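Long-range contacts in putative hydrolase (Acinetobacter sp. NBRC 100985, PDB 4XUK), which probably hydrolyses organophosphate triesters and lactones with a two-zinc centre of the metallo-beta-lactamase type: residues 26-31 and 52-57; 30-35 and 231-236; 66-71 and 100-105; 14-19 and 59-64. The protein carries 2 engineered substitutions. All coordinates share one frame; numbering follows the deposited sequence.

Overall arrangement
Contacts 3 and 4 lie about 10 Å apart, centre to centre, in one mixed sheet; strand 54-64, which contact 4 joins to strand 14-26, is bonded on its other edge to strand 69-72, which contact 3 joins to strand 103-105. Both are mostly buried and rest on regular backbone bonding, antiparallel in contact 4 and parallel in contact 3, with apolar side chains on both faces. Contact 1 takes up the far end of the same two long strands and is also buried, but has a single bridge. Contact 2 shares Leu30 and Phe31 with it and pairs two irregular loops; it is partly buried, with charged side chains at its rim and a water between backbones.

Contact 1 (26-31 and 52-57); sequences MSPNLF and KGVQTS
Met26 and Val54 form an antiparallel hydrogen-bonded pair where strand 14-26 ends and strand 54-64 begins, in a mixed sheet of the metallo-beta-lactamase fold. Two backbone bonds join them. The N-H of Val54 reaches Met26 O at 2.7 Å and almost straight, 178° at the hydrogen. The return bond, from Met26 N to Val54 O, is longer at 3.1 Å. Gly53 lies just before the pair, its CA 3.5 Å from Met26 O; its backbone, with phi at 138°, takes a shape that calls for glycine.

Apolar packing gathers on the branched side chain of Val54. Its CG2 faces Pro28, 4.0 Å from CA, and comes from near the ring plane to the edge of Phe31, 4.2 Å from CE2. Beyond the strand the chain turns through a 3-10 segment, 28-30, with Ser27 OG accepting from Asn29 N in an ST turn; proline fits the first position of the 3-10 segment, and helix 36-45 packs on Pro28 and Val54.

The flexible, unbranched chain of Met26 covers the polar side of Thr56. With chi1 at 61°, CG sits between the backbone N and the carbonyl carbon, and the extended chain beyond it crosses the threonine at about a right angle, bringing the methyl CE to 3.2 Å from Thr56 OG1.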
loop_
_atom_site.group_PDB
_atom_site.type_symbol
_atom_site.label_atom_id
_atom_site.label_comp_id
_atom_site.label_asym_id
_atom_site.label_seq_id
_atom_site.Cartn_x
_atom_site.Cartn_y
_atom_site.Cartn_z
ATOM N N MET A 26 9.489 -7.371 -14.926
ATOM C CA MET A 26 9.641 -8.561 -15.757
ATOM C C MET A 26 8.805 -8.526 -17.035
ATOM O O MET A 26 7.826 -7.784 -17.138
ATOM C CB MET A 26 9.359 -9.830 -14.946
ATOM C CG MET A 26 7.967 -9.932 -14.374
ATOM S SD MET A 26 7.761 -11.367 -13.272
ATOM C CE MET A 26 6.075 -11.067 -12.719
ATOM N N SER A 27 9.211 -9.311 -18.025
ATOM C CA SER A 27 8.471 -9.376 -19.280
ATOM C C SER A 27 7.086 -9.974 -19.062
ATOM O O SER A 27 6.953 -10.966 -18.366
ATOM C CB SER A 27 9.232 -10.241 -20.289
ATOM O OG SER A 27 8.503 -10.331 -21.499
ATOM N N PRO A 28 6.046 -9.388 -19.680
ATOM C CA PRO A 28 4.731 -10.047 -19.646
ATOM C C PRO A 28 4.774 -11.427 -20.304
ATOM O O PRO A 28 3.903 -12.262 -20.034
ATOM C CB PRO A 28 3.838 -9.103 -20.470
ATOM C CG PRO A 28 4.792 -8.321 -21.338
ATOM C CD PRO A 28 6.029 -8.151 -20.480
ATOM N N ASN A 29 5.775 -11.669 -21.149
ATOM C CA ASN A 29 5.927 -12.980 -21.776
ATOM C C ASN A 29 6.261 -14.100 -20.790
ATOM O O ASN A 29 6.188 -15.274 -21.141
ATOM C CB ASN A 29 7.000 -12.942 -22.869
ATOM C CG ASN A 29 6.588 -12.099 -24.061
ATOM O OD1 ASN A 29 7.287 -11.154 -24.441
ATOM N ND2 ASN A 29 5.449 -12.434 -24.655
ATOM N N LEU A 30 6.649 -13.751 -19.567
ATOM C CA LEU A 30 6.961 -14.779 -18.574
ATOM C C LEU A 30 5.702 -15.506 -18.102
ATOM O O LEU A 30 5.782 -16.617 -17.575
ATOM C CB LEU A 30 7.735 -14.188 -17.393
ATOM C CG LEU A 30 9.116 -13.621 -17.714
ATOM C CD1 LEU A 30 9.752 -13.022 -16.471
ATOM C CD2 LEU A 30 10.034 -14.684 -18.316
ATOM N N PHE A 31 4.537 -14.890 -18.300
ATOM C CA PHE A 31 3.284 -15.562 -17.975
ATOM C C PHE A 31 3.005 -16.614 -19.041
ATOM O O PHE A 31 3.014 -16.314 -20.234
ATOM C CB PHE A 31 2.140 -14.556 -17.854
ATOM C CG PHE A 31 2.278 -13.628 -16.666
ATOM C CD1 PHE A 31 2.188 -14.121 -15.369
ATOM C CD2 PHE A 31 2.506 -12.273 -16.848
ATOM C CE1 PHE A 31 2.325 -13.270 -14.274
ATOM C CE2 PHE A 31 2.639 -11.421 -15.768
ATOM C CZ PHE A 31 2.545 -11.916 -14.479
ATOM N N LYS A 52 7.941 -0.607 -19.485
ATOM C CA LYS A 52 9.123 -1.027 -18.733
ATOM C C LYS A 52 9.042 -2.501 -18.319
ATOM O O LYS A 52 10.059 -3.197 -18.250
ATOM C CB LYS A 52 9.290 -0.146 -17.494
ATOM C CG LYS A 52 10.691 -0.164 -16.885
ATOM C CD LYS A 52 10.749 0.707 -15.629
ATOM C CE LYS A 52 12.183 0.944 -15.177
ATOM N NZ LYS A 52 12.244 1.652 -13.871
ATOM N N GLY A 53 7.830 -2.977 -18.046
ATOM C CA GLY A 53 7.633 -4.365 -17.659
ATOM C C GLY A 53 6.629 -4.499 -16.527
ATOM O O GLY A 53 6.038 -3.512 -16.088
ATOM N N VAL A 54 6.432 -5.723 -16.049
ATOM C CA VAL A 54 5.474 -5.965 -14.975
ATOM C C VAL A 54 6.168 -5.751 -13.629
ATOM O O VAL A 54 7.035 -6.538 -13.234
ATOM C CB VAL A 54 4.899 -7.384 -15.071
ATOM C CG1 VAL A 54 3.890 -7.620 -13.978
ATOM C CG2 VAL A 54 4.262 -7.608 -16.460
ATOM N N GLN A 55 5.811 -4.671 -12.941
ATOM C CA GLN A 55 6.467 -4.321 -11.681
ATOM C C GLN A 55 6.244 -5.422 -10.656
ATOM O O GLN A 55 5.106 -5.856 -10.455
ATOM C CB GLN A 55 5.919 -2.992 -11.154
ATOM C CG GLN A 55 6.681 -2.448 -9.943
ATOM C CD GLN A 55 6.165 -1.093 -9.484
ATOM O OE1 GLN A 55 5.477 -0.390 -10.225
ATOM N NE2 GLN A 55 6.494 -0.726 -8.258
ATOM N N THR A 56 7.325 -5.880 -10.022
ATOM C CA THR A 56 7.242 -6.998 -9.095
ATOM C C THR A 56 8.175 -6.753 -7.922
ATOM O O THR A 56 9.389 -6.642 -8.102
ATOM C CB THR A 56 7.632 -8.305 -9.796
ATOM O OG1 THR A 56 6.782 -8.483 -10.936
ATOM C CG2 THR A 56 7.489 -9.502 -8.851
ATOM N N SER A 57 7.601 -6.639 -6.727
ATOM C CA SER A 57 8.402 -6.451 -5.523
ATOM C C SER A 57 9.162 -7.732 -5.186
ATOM O O SER A 57 8.758 -8.839 -5.572
ATOM C CB SER A 57 7.521 -6.054 -4.341
ATOM O OG SER A 57 6.860 -4.824 -4.560
#

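Contact 2 (30-35 and 231-236); sequences LFKDIP and ETAIEY
Leu30 reaches the 231-236 loop with both backbone and side chain. Its carbonyl O accepts from Glu235 N at 2.9 Å and also meets the CA-H of Ile234. The leucine branches divide: CD2 packs on Glu235 CB, while CD1 approaches the phenol end of Tyr236, 3.5 Å from CZ. Phe31 bridges to Ile234 through the backbone, a single bridge between two loops that brings Tyr236 against the zinc ligand His197, its side chain about 6 Å from a zinc ion. The CB of Phe31 lies 3.9 Å from the methyl CG2 of Thr232.

Lys32 N donates to Ala233 O, nearly straight at 168°. The lysine chain folds at chi3 (-67°), laying its methylenes across the Glu235 carboxylate, with CD 3.2 Å from OE1; NZ stays 5.1 Å from that OE1, too far for a salt bridge. A water donates to Lys32 O and accepts from Ala233 N, extending the pairing. The buried, branched Ile34 closes the row, CG2 3.7 Å from Thr232 CG2; Thr232 OG1 is bonded to Arg229 O.

Helix 225-228 packs on Phe31, Thr232 and Ile234, and Pro240 and Val244 of helix 240-257 touch Ala233; Met26 of strand 14-26 lies against Phe31, Ile234 and Tyr236.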
loop_
_atom_site.group_PDB
_atom_site.type_symbol
_atom_site.label_atom_id
_atom_site.label_comp_id
_atom_site.label_asym_id
_atom_site.label_seq_id
_atom_site.Cartn_x
_atom_site.Cartn_y
_atom_site.Cartn_z
ATOM N N LEU A 30 6.649 -13.751 -19.567
ATOM C CA LEU A 30 6.961 -14.779 -18.574
ATOM C C LEU A 30 5.702 -15.506 -18.102
ATOM O O LEU A 30 5.782 -16.617 -17.575
ATOM C CB LEU A 30 7.735 -14.188 -17.393
ATOM C CG LEU A 30 9.116 -13.621 -17.714
ATOM C CD1 LEU A 30 9.752 -13.022 -16.471
ATOM C CD2 LEU A 30 10.034 -14.684 -18.316
ATOM N N PHE A 31 4.537 -14.890 -18.300
ATOM C CA PHE A 31 3.284 -15.562 -17.975
ATOM C C PHE A 31 3.005 -16.614 -19.041
ATOM O O PHE A 31 3.014 -16.314 -20.234
ATOM C CB PHE A 31 2.140 -14.556 -17.854
ATOM C CG PHE A 31 2.278 -13.628 -16.666
ATOM C CD1 PHE A 31 2.188 -14.121 -15.369
ATOM C CD2 PHE A 31 2.506 -12.273 -16.848
ATOM C CE1 PHE A 31 2.325 -13.270 -14.274
ATOM C CE2 PHE A 31 2.639 -11.421 -15.768
ATOM C CZ PHE A 31 2.545 -11.916 -14.479
ATOM N N LYS A 32 2.741 -17.826 -18.621
ATOM C CA LYS A 32 2.688 -18.981 -19.494
ATOM C C LYS A 32 1.301 -19.391 -19.899
ATOM O O LYS A 32 0.388 -19.296 -19.145
ATOM C CB LYS A 32 3.366 -20.180 -18.824
ATOM C CG LYS A 32 4.877 -20.187 -18.837
ATOM C CD LYS A 32 5.431 -21.525 -19.308
ATOM C CE LYS A 32 5.168 -22.677 -18.360
ATOM N NZ LYS A 32 4.198 -23.666 -18.877
ATOM N N ASP A 33 1.178 -19.859 -21.124
ATOM C CA ASP A 33 -0.053 -20.429 -21.625
ATOM C C ASP A 33 -1.278 -19.548 -21.383
ATOM O O ASP A 33 -2.294 -19.977 -20.935
ATOM C CB ASP A 33 -0.276 -21.771 -20.996
ATOM C CG ASP A 33 0.620 -22.782 -21.497
ATOM O OD1 ASP A 33 1.557 -22.522 -22.209
ATOM O OD2 ASP A 33 0.367 -23.884 -21.176
ATOM N N ILE A 34 -1.121 -18.295 -21.667
ATOM C CA ILE A 34 -2.217 -17.343 -21.652
ATOM C C ILE A 34 -1.926 -16.384 -22.789
ATOM O O ILE A 34 -0.781 -15.979 -22.975
ATOM C CB ILE A 34 -2.354 -16.646 -20.259
ATOM C CG1 ILE A 34 -3.494 -15.622 -20.253
ATOM C CG2 ILE A 34 -1.031 -16.033 -19.815
ATOM C CD1 ILE A 34 -4.080 -15.357 -18.858
ATOM N N PRO A 35 -2.942 -16.076 -23.607
ATOM C CA PRO A 35 -2.691 -15.160 -24.718
ATOM C C PRO A 35 -2.189 -13.840 -24.172
ATOM O O PRO A 35 -2.747 -13.341 -23.187
ATOM C CB PRO A 35 -4.079 -14.966 -25.325
ATOM C CG PRO A 35 -4.825 -16.200 -24.968
ATOM C CD PRO A 35 -4.341 -16.532 -23.578
ATOM N N GLU A 231 -4.810 -19.891 -12.666
ATOM C CA GLU A 231 -4.269 -21.014 -13.432
ATOM C C GLU A 231 -3.044 -20.673 -14.265
ATOM O O GLU A 231 -2.452 -21.502 -14.819
ATOM C CB GLU A 231 -5.361 -21.636 -14.275
ATOM C CG GLU A 231 -5.825 -20.740 -15.377
ATOM C CD GLU A 231 -7.035 -19.861 -15.039
ATOM O OE1 GLU A 231 -7.831 -19.668 -15.957
ATOM O OE2 GLU A 231 -7.185 -19.352 -13.926
ATOM N N THR A 232 -2.653 -19.422 -14.260
ATOM C CA THR A 232 -1.528 -18.948 -15.064
ATOM C C THR A 232 -0.173 -19.239 -14.415
ATOM O O THR A 232 0.155 -18.684 -13.369
ATOM C CB THR A 232 -1.628 -17.419 -15.279
ATOM O OG1 THR A 232 -2.929 -17.084 -15.788
ATOM C CG2 THR A 232 -0.549 -16.930 -16.239
ATOM N N ALA A 233 0.631 -20.092 -15.038
ATOM C CA ALA A 233 1.970 -20.353 -14.524
ATOM C C ALA A 233 2.939 -19.233 -14.922
ATOM O O ALA A 233 2.601 -18.349 -15.719
ATOM C CB ALA A 233 2.470 -21.703 -15.012
ATOM N N ILE A 234 4.144 -19.262 -14.363
ATOM C CA ILE A 234 5.175 -18.319 -14.779
ATOM C C ILE A 234 6.429 -19.103 -15.138
ATOM O O ILE A 234 6.636 -20.212 -14.626
ATOM C CB ILE A 234 5.452 -17.253 -13.684
ATOM C CG1 ILE A 234 6.292 -16.103 -14.251
ATOM C CG2 ILE A 234 6.078 -17.896 -12.444
ATOM C CD1 ILE A 234 6.293 -14.862 -13.380
ATOM N N GLU A 235 7.248 -18.546 -16.027
ATOM C CA GLU A 235 8.443 -19.229 -16.524
ATOM C C GLU A 235 9.458 -19.590 -15.425
ATOM O O GLU A 235 10.277 -20.497 -15.610
ATOM C CB GLU A 235 9.125 -18.382 -17.605
ATOM C CG GLU A 235 9.797 -19.206 -18.696
ATOM C CD GLU A 235 8.790 -19.980 -19.534
ATOM O OE1 GLU A 235 8.585 -21.183 -19.263
ATOM O OE2 GLU A 235 8.199 -19.387 -20.467
ATOM N N TYR A 236 9.408 -18.881 -14.297
ATOM C CA TYR A 236 10.287 -19.163 -13.166
ATOM C C TYR A 236 9.993 -20.508 -12.485
ATOM O O TYR A 236 10.856 -21.048 -11.775
ATOM C CB TYR A 236 10.201 -18.039 -12.112
ATOM C CG TYR A 236 10.556 -16.648 -12.615
ATOM C CD1 TYR A 236 11.634 -16.443 -13.464
ATOM C CD2 TYR A 236 9.809 -15.541 -12.223
ATOM C CE1 TYR A 236 11.951 -15.174 -13.918
ATOM C CE2 TYR A 236 10.123 -14.273 -12.670
ATOM C CZ TYR A 236 11.196 -14.099 -13.517
ATOM O OH TYR A 236 11.515 -12.838 -13.963
HETATM O O HOH W 1 -0.419 -21.356 -17.416
#

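Contact 3 (66-71 and 100-105); sequences GKSLIL and QVDTIL. Engineered in segment 66-71: Ile70 (natural residue Val).
Leu71 and Ile104 pair in parallel, as do Ile70 and Thr103, at the tightly packed end of this contact. Leu71 N donates to Thr103 O at 2.8 Å, and Leu71 O accepts from Leu105 N at 2.8 Å, so one residue of strand 69-71 ties two of strand 103-105. The apolar residues suit these buried faces: Leu71 CB touches both Val101 CG1, 3.9 Å away, and Ile104 CG1. On the face of Thr103, the engineered Ile70 (Val in the natural protein) sets its CB 4.1 Å from Thr103 CB; the placement of its CD1 near Leu105 is doubtful. Thr103 OG1 is bonded to Gln187.

Toward the exposed end, regular pairing gives way to a side chain. Asp102 N donates to Leu69 O at 3.1 Å, and its carboxylate turns back to accept from Leu69 N: OD2 is met on its anti side at 2.9 Å. With chi1 at -53°, CG lies beside the backbone N and the short aspartate can thus bond to the backbone opposite. The other oxygen, OD1, receives a bond from a water that also donates to Lys67 O, a looser, solvent-mediated link. Here too Leu69 CD2 packs on the aliphatic base of the exposed Gln100, 3.7 Å from CB.

The strands belong to a beta-alpha-beta unit with helix 87-93 between them. Strand 54-64 flanks strand 69-72 and strand 129-133 flanks strand 103-105, while Phe189 of strand 189-193 packs on Ile70 and Leu105.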
loop_
_atom_site.group_PDB
_atom_site.type_symbol
_atom_site.label_atom_id
_atom_site.label_comp_id
_atom_site.label_asym_id
_atom_site.label_seq_id
_atom_site.Cartn_x
_atom_site.Cartn_y
_atom_site.Cartn_z
ATOM N N GLY A 66 8.863 -12.355 20.434
ATOM C CA GLY A 66 9.124 -12.062 21.837
ATOM C C GLY A 66 10.533 -12.426 22.259
ATOM O O GLY A 66 11.372 -11.557 22.460
ATOM N N LYS A 67 10.799 -13.715 22.399
ATOM C CA LYS A 67 12.128 -14.161 22.794
ATOM C C LYS A 67 13.030 -14.375 21.582
ATOM O O LYS A 67 14.257 -14.405 21.707
ATOM C CB LYS A 67 12.024 -15.441 23.617
ATOM C CG LYS A 67 10.804 -16.280 23.281
ATOM C CD LYS A 67 10.955 -16.986 21.946
ATOM C CE LYS A 67 11.351 -18.430 22.140
ATOM N NZ LYS A 67 10.200 -19.252 22.614
ATOM N N SER A 68 12.415 -14.517 20.409
ATOM C CA SER A 68 13.159 -14.755 19.184
ATOM C C SER A 68 12.764 -13.799 18.067
ATOM O O SER A 68 11.648 -13.260 18.036
ATOM C CB SER A 68 12.989 -16.204 18.714
ATOM O OG SER A 68 13.530 -17.113 19.659
ATOM N N LEU A 69 13.709 -13.597 17.160
ATOM C CA LEU A 69 13.503 -12.791 15.978
ATOM C C LEU A 69 13.832 -13.685 14.801
ATOM O O LEU A 69 14.965 -14.164 14.655
ATOM C CB LEU A 69 14.434 -11.587 15.999
ATOM C CG LEU A 69 14.220 -10.568 14.883
ATOM C CD1 LEU A 69 12.810 -9.979 14.961
ATOM C CD2 LEU A 69 15.274 -9.489 14.971
ATOM N N ILE A 70 12.837 -13.938 13.965
ATOM C CA ILE A 70 13.059 -14.849 12.869
ATOM C C ILE A 70 12.879 -14.166 11.495
ATOM O O ILE A 70 11.952 -13.376 11.283
ATOM C CB ILE A 70 12.252 -16.172 13.087
ATOM C CG1 ILE A 70 11.335 -16.452 11.935
ATOM C CG2 ILE A 70 11.495 -16.191 14.419
ATOM C CD1 ILE A 70 12.031 -17.251 10.981
ATOM N N LEU A 71 13.807 -14.441 10.580
ATOM C CA LEU A 71 13.779 -13.835 9.256
ATOM C C LEU A 71 13.288 -14.852 8.227
ATOM O O LEU A 71 13.765 -15.990 8.179
ATOM C CB LEU A 71 15.180 -13.313 8.891
ATOM C CG LEU A 71 15.417 -12.647 7.533
ATOM C CD1 LEU A 71 14.588 -11.381 7.405
ATOM C CD2 LEU A 71 16.904 -12.340 7.318
ATOM N N GLN A 100 20.486 -9.745 16.139
ATOM C CA GLN A 100 19.289 -10.171 16.865
ATOM C C GLN A 100 18.573 -11.315 16.151
ATOM O O GLN A 100 17.764 -12.028 16.761
ATOM C CB GLN A 100 18.304 -9.010 17.020
ATOM C CG GLN A 100 18.735 -7.880 17.935
ATOM C CD GLN A 100 17.690 -6.774 17.950
ATOM O OE1 GLN A 100 17.613 -5.961 17.033
ATOM N NE2 GLN A 100 16.870 -6.754 18.980
ATOM N N VAL A 101 18.850 -11.493 14.863
ATOM C CA VAL A 101 18.243 -12.603 14.131
ATOM C C VAL A 101 18.829 -13.946 14.595
ATOM O O VAL A 101 20.033 -14.203 14.453
ATOM C CB VAL A 101 18.402 -12.438 12.615
ATOM C CG1 VAL A 101 17.723 -13.598 11.882
ATOM C CG2 VAL A 101 17.809 -11.087 12.170
ATOM N N ASP A 102 17.959 -14.758 15.180
ATOM C CA ASP A 102 18.213 -16.093 15.753
ATOM C C ASP A 102 18.006 -17.257 14.764
ATOM O O ASP A 102 18.633 -18.256 14.852
ATOM C CB ASP A 102 17.212 -16.418 16.880
ATOM C CG ASP A 102 17.146 -15.395 17.894
ATOM O OD1 ASP A 102 18.166 -15.062 18.454
ATOM O OD2 ASP A 102 16.087 -14.881 18.124
ATOM N N THR A 103 17.024 -17.092 13.898
ATOM C CA THR A 103 16.589 -18.080 12.947
ATOM C C THR A 103 16.228 -17.466 11.581
ATOM O O THR A 103 15.607 -16.433 11.497
ATOM C CB THR A 103 15.379 -18.846 13.450
ATOM O OG1 THR A 103 15.596 -19.305 14.748
ATOM C CG2 THR A 103 15.042 -19.998 12.543
ATOM N N ILE A 104 16.615 -18.159 10.531
ATOM C CA ILE A 104 16.236 -17.764 9.181
ATOM C C ILE A 104 15.536 -18.948 8.519
ATOM O O ILE A 104 16.094 -20.039 8.451
ATOM C CB ILE A 104 17.474 -17.338 8.351
ATOM C CG1 ILE A 104 18.138 -16.108 8.986
ATOM C CG2 ILE A 104 17.099 -17.092 6.881
ATOM C CD1 ILE A 104 19.422 -15.651 8.314
ATOM N N LEU A 105 14.301 -18.733 8.073
ATOM C CA LEU A 105 13.570 -19.752 7.321
ATOM C C LEU A 105 13.553 -19.367 5.845
ATOM O O LEU A 105 13.187 -18.242 5.478
ATOM C CB LEU A 105 12.135 -19.902 7.834
ATOM C CG LEU A 105 11.959 -20.131 9.332
ATOM C CD1 LEU A 105 10.484 -20.156 9.709
ATOM C CD2 LEU A 105 12.691 -21.368 9.820
HETATM O O HOH W 2 17.101 -14.804 21.217
#

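Contact 4 (14-19 and 59-64); sequences VQITAL and NAFLVN
Leu62 and Leu19 form the apolar centre, Leu19 reaching across the face with CD1 3.9 Å from Leu62 CG. Thr17 lies side by side with Leu62, pointing the same way, and offers its CB to Leu62 CB at 3.8 Å, while its OG1 bonds Gln8 OE1. Small Ala60 takes the place opposite Leu19. On the other face, Phe61 lies by Ala18, whose methyl CB is 3.9 Å from CE1; a residue this small leaves room for the ring. Farther along that face Val63 CG1 meets Val14 CG1 at 3.6 Å. Both valines hold CG1 anti to the backbone N (Val14 chi1 -180°), which brings the two methyls together, and such beta-branched residues suit extended strands.

Segments 14-19 and 59-64 run antiparallel at 160°; they lie on strands 14-26 and 54-64 in a mixed sheet of the metallo-beta-lactamase fold, with strand 6-11 on the outer side of the first and strand 69-72 beside the second. Gln15 with Asn64, Thr17 with Leu62 and Leu19 with Ala60 are hydrogen-bonded pairs. Of their bonds, Thr17 N to Leu62 O is the shortest at 2.7 Å and Gln15 N to Asn64 O the longest at 3.3 Å.

Amide side chains mark the polar edge. Gln15 OE1 and Asn64 ND2 both bond to the hydroxyl of Tyr96, and Asn64 OD1 accepts from Gly66 N; at the other end, Asn59 ND2 donates to Leu266 O and Ala263 O.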
loop_
_atom_site.group_PDB
_atom_site.type_symbol
_atom_site.label_atom_id
_atom_site.label_comp_id
_atom_site.label_asym_id
_atom_site.label_seq_id
_atom_site.Cartn_x
_atom_site.Cartn_y
_atom_site.Cartn_z
ATOM N N VAL A 14 2.730 -10.345 18.353
ATOM C CA VAL A 14 3.811 -10.558 17.398
ATOM C C VAL A 14 3.933 -9.376 16.451
ATOM O O VAL A 14 2.932 -8.854 15.963
ATOM C CB VAL A 14 3.573 -11.845 16.593
ATOM C CG1 VAL A 14 4.707 -12.092 15.587
ATOM C CG2 VAL A 14 3.418 -13.017 17.539
ATOM N N GLN A 15 5.160 -8.937 16.205
ATOM C CA GLN A 15 5.382 -7.890 15.221
ATOM C C GLN A 15 6.071 -8.507 14.021
ATOM O O GLN A 15 7.095 -9.185 14.160
ATOM C CB GLN A 15 6.243 -6.759 15.792
ATOM C CG GLN A 15 6.532 -5.660 14.781
ATOM C CD GLN A 15 7.344 -4.504 15.354
ATOM O OE1 GLN A 15 8.483 -4.677 15.778
ATOM N NE2 GLN A 15 6.755 -3.315 15.358
ATOM N N ILE A 16 5.476 -8.307 12.852
ATOM C CA ILE A 16 6.083 -8.734 11.603
ATOM C C ILE A 16 6.542 -7.486 10.855
ATOM O O ILE A 16 5.770 -6.552 10.663
ATOM C CB ILE A 16 5.081 -9.520 10.742
ATOM C CG1 ILE A 16 4.657 -10.789 11.485
ATOM C CG2 ILE A 16 5.698 -9.857 9.387
ATOM C CD1 ILE A 16 3.434 -11.486 10.913
ATOM N N THR A 17 7.808 -7.461 10.453
ATOM C CA THR A 17 8.328 -6.329 9.707
ATOM C C THR A 17 8.522 -6.727 8.253
ATOM O O THR A 17 9.326 -7.618 7.950
ATOM C CB THR A 17 9.675 -5.865 10.266
ATOM O OG1 THR A 17 9.575 -5.701 11.692
ATOM C CG2 THR A 17 10.086 -4.546 9.633
ATOM N N ALA A 18 7.793 -6.069 7.354
ATOM C CA ALA A 18 7.998 -6.285 5.922
ATOM C C ALA A 18 9.263 -5.546 5.535
ATOM O O ALA A 18 9.444 -4.390 5.940
ATOM C CB ALA A 18 6.815 -5.759 5.123
ATOM N N LEU A 19 10.131 -6.208 4.774
ATOM C CA LEU A 19 11.391 -5.611 4.333
ATOM C C LEU A 19 11.522 -5.685 2.817
ATOM O O LEU A 19 11.388 -6.768 2.227
ATOM C CB LEU A 19 12.573 -6.350 4.965
ATOM C CG LEU A 19 12.634 -6.347 6.486
ATOM C CD1 LEU A 19 13.834 -7.169 6.983
ATOM C CD2 LEU A 19 12.699 -4.906 7.001
ATOM N N ASN A 59 10.323 -9.031 -1.523
ATOM C CA ASN A 59 10.265 -8.725 -0.100
ATOM C C ASN A 59 10.852 -9.860 0.768
ATOM O O ASN A 59 11.007 -11.007 0.311
ATOM C CB ASN A 59 8.814 -8.485 0.336
ATOM C CG ASN A 59 8.045 -7.583 -0.611
ATOM O OD1 ASN A 59 8.495 -6.497 -0.966
ATOM N ND2 ASN A 59 6.857 -8.015 -0.991
ATOM N N ALA A 60 11.187 -9.523 2.014
ATOM C CA ALA A 60 11.487 -10.513 3.052
ATOM C C ALA A 60 10.729 -10.086 4.305
ATOM O O ALA A 60 10.253 -8.945 4.374
ATOM C CB ALA A 60 12.971 -10.563 3.333
ATOM N N PHE A 61 10.632 -10.973 5.298
ATOM C CA PHE A 61 9.871 -10.663 6.516
ATOM C C PHE A 61 10.596 -11.033 7.800
ATOM O O PHE A 61 11.120 -12.149 7.932
ATOM C CB PHE A 61 8.490 -11.350 6.472
ATOM C CG PHE A 61 7.705 -11.015 5.240
ATOM C CD1 PHE A 61 6.969 -9.843 5.171
ATOM C CD2 PHE A 61 7.757 -11.843 4.123
ATOM C CE1 PHE A 61 6.269 -9.507 4.018
ATOM C CE2 PHE A 61 7.064 -11.524 2.982
ATOM C CZ PHE A 61 6.320 -10.344 2.920
ATOM N N LEU A 62 10.614 -10.083 8.739
ATOM C CA LEU A 62 11.124 -10.288 10.099
ATOM C C LEU A 62 9.955 -10.567 11.027
ATOM O O LEU A 62 8.947 -9.857 10.986
ATOM C CB LEU A 62 11.831 -9.028 10.608
ATOM C CG LEU A 62 13.344 -8.872 10.510
ATOM C CD1 LEU A 62 13.730 -7.554 11.178
ATOM C CD2 LEU A 62 14.105 -10.056 11.146
ATOM N N VAL A 63 10.086 -11.584 11.871
ATOM C CA VAL A 63 9.023 -11.925 12.812
ATOM C C VAL A 63 9.576 -11.913 14.235
ATOM O O VAL A 63 10.407 -12.754 14.611
ATOM C CB VAL A 63 8.431 -13.312 12.511
ATOM C CG1 VAL A 63 7.208 -13.580 13.385
ATOM C CG2 VAL A 63 8.060 -13.425 11.025
ATOM N N ASN A 64 9.111 -10.953 15.020
ATOM C CA ASN A 64 9.483 -10.848 16.425
ATOM C C ASN A 64 8.428 -11.576 17.262
ATOM O O ASN A 64 7.316 -11.071 17.449
ATOM C CB ASN A 64 9.570 -9.367 16.808
ATOM C CG ASN A 64 9.958 -9.143 18.263
ATOM O OD1 ASN A 64 9.918 -10.058 19.087
ATOM N ND2 ASN A 64 10.324 -7.906 18.586
#